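Local structure of amidohydrolase (Pseudomonas aeruginosa, 2I5G) at residues Ser138-Gly141 / Arg142-Ala146. The protein is probably a metal-dependent dipeptidase of the membrane dipeptidase (M19) family, an amidohydrolase that would hydrolyse dipeptides. The protein carries 2 engineered substitutions. Sequence-based numbering, arbitrary orientation.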
loop_
_atom_site.group_PDB
_atom_site.type_symbol
_atom_site.label_atom_id
_atom_site.label_comp_id
_atom_site.label_asym_id
_atom_site.label_seq_id
_atom_site.Cartn_x
_atom_site.Cartn_y
_atom_site.Cartn_z
ATOM N N SER A 138 -1.702 3.372 -9.224
ATOM C CA SER A 138 -2.540 2.182 -9.088
ATOM C C SER A 138 -3.995 2.518 -9.366
ATOM O O SER A 138 -4.344 3.684 -9.514
ATOM C CB SER A 138 -2.422 1.594 -7.677
ATOM O OG SER A 138 -3.266 2.273 -6.763
ATOM N N GLY A 139 -4.837 1.489 -9.440
ATOM C CA GLY A 139 -6.248 1.718 -9.681
ATOM C C GLY A 139 -6.833 2.549 -8.552
ATOM O O GLY A 139 -7.473 3.578 -8.795
ATOM N N PHE A 140 -6.609 2.104 -7.314
ATOM C CA PHE A 140 -7.103 2.804 -6.134
ATOM C C PHE A 140 -6.629 4.259 -6.159
ATOM O O PHE A 140 -7.352 5.173 -5.751
ATOM C CB PHE A 140 -6.600 2.112 -4.872
ATOM C CG PHE A 140 -7.178 2.665 -3.604
ATOM C CD1 PHE A 140 -8.535 2.543 -3.328
ATOM C CD2 PHE A 140 -6.361 3.297 -2.671
ATOM C CE1 PHE A 140 -9.074 3.044 -2.137
ATOM C CE2 PHE A 140 -6.892 3.802 -1.474
ATOM C CZ PHE A 140 -8.249 3.673 -1.211
ATOM N N GLY A 141 -5.409 4.468 -6.648
ATOM C CA GLY A 141 -4.866 5.812 -6.733
ATOM C C GLY A 141 -5.664 6.734 -7.644
ATOM O O GLY A 141 -5.770 7.928 -7.382
ATOM N N ARG A 142 -6.229 6.193 -8.716
ATOM C CA ARG A 142 -7.008 7.012 -9.635
ATOM C C ARG A 142 -8.313 7.435 -8.974
ATOM O O ARG A 142 -8.883 8.474 -9.311
ATOM C CB ARG A 142 -7.313 6.242 -10.920
ATOM C CG ARG A 142 -6.091 5.697 -11.625
ATOM C CD ARG A 142 -6.489 5.022 -12.923
ATOM N NE ARG A 142 -6.843 5.999 -13.949
ATOM C CZ ARG A 142 -5.955 6.661 -14.686
ATOM N NH1 ARG A 142 -4.654 6.453 -14.517
ATOM N NH2 ARG A 142 -6.366 7.534 -15.597
ATOM N N GLU A 143 -8.796 6.622 -8.038
ATOM C CA GLU A 143 -10.026 6.956 -7.341
ATOM C C GLU A 143 -9.702 8.034 -6.320
ATOM O O GLU A 143 -10.509 8.931 -6.070
ATOM C CB GLU A 143 -10.614 5.728 -6.642
ATOM C CG GLU A 143 -10.971 4.593 -7.589
ATOM C CD GLU A 143 -11.890 3.558 -6.956
ATOM O OE1 GLU A 143 -13.075 3.878 -6.720
ATOM O OE2 GLU A 143 -11.423 2.424 -6.696
ATOM N N ILE A 144 -8.512 7.951 -5.732
ATOM C CA ILE A 144 -8.110 8.950 -4.757
ATOM C C ILE A 144 -7.900 10.299 -5.435
ATOM O O ILE A 144 -8.301 11.325 -4.904
ATOM C CB ILE A 144 -6.823 8.537 -4.009
ATOM C CG1 ILE A 144 -7.114 7.358 -3.084
ATOM C CG2 ILE A 144 -6.316 9.696 -3.163
ATOM C CD1 ILE A 144 -8.083 7.689 -1.945
ATOM N N VAL A 145 -7.286 10.302 -6.611
ATOM C CA VAL A 145 -7.062 11.560 -7.319
ATOM C C VAL A 145 -8.403 12.207 -7.610
ATOM O O VAL A 145 -8.604 13.391 -7.344
ATOM C CB VAL A 145 -6.326 11.349 -8.655
ATOM C CG1 VAL A 145 -6.256 12.670 -9.424
ATOM C CG2 VAL A 145 -4.923 10.821 -8.399
ATOM N N ALA A 146 -9.318 11.410 -8.157
ATOM C CA ALA A 146 -10.659 11.875 -8.486
ATOM C C ALA A 146 -11.347 12.551 -7.298
ATOM O O ALA A 146 -11.769 13.702 -7.406
ATOM C CB ALA A 146 -11.502 10.707 -8.981
#
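Phe140 and Ile144, one helical turn apart, meet through the face of the phenyl ring. Ile144 CG1 lies over it, 4.3 Å from the centroid of the Phe140 ring and 25° off the normal, a CH-pi contact. CD1 of Ile144 reaches the outer part of the same ring, 4.1 Å from Phe140 CZ. Phe140 CG is anti to the backbone N (chi1 -174°), beside the carbonyl carbon. The ring stands out from the helix, and Ile144 leans back over it. The backbone links the same two residues: Ile144 N donates to Phe140 O at 3.0 Å. Glu143 OE2 approaches the ring obliquely at 4.4 Å from Phe140 CD1, but its salt bridge is with Arg270 of the second subunit. Lys266 of that subunit makes a cation-pi contact with Phe140. The Arg142 chain bends at chi3, and NH2 forms a salt bridge with Glu171 OE1. At the start of the helix, Ser138 OG accepts from Gly141 N at 3.1 Å, with an N-H...O angle of 153°. Ser138 OG is also hydrogen-bonded to Leu125 O, which ties the cap to the preceding loop. Gly139 N is hydrogen-bonded to Glu132 OE1 of the second subunit. This is a serine N-cap, here opening helix 139-151 of the beta-alpha-beta unit 113-156 in a TIM-barrel-clan protein, at the subunit interface.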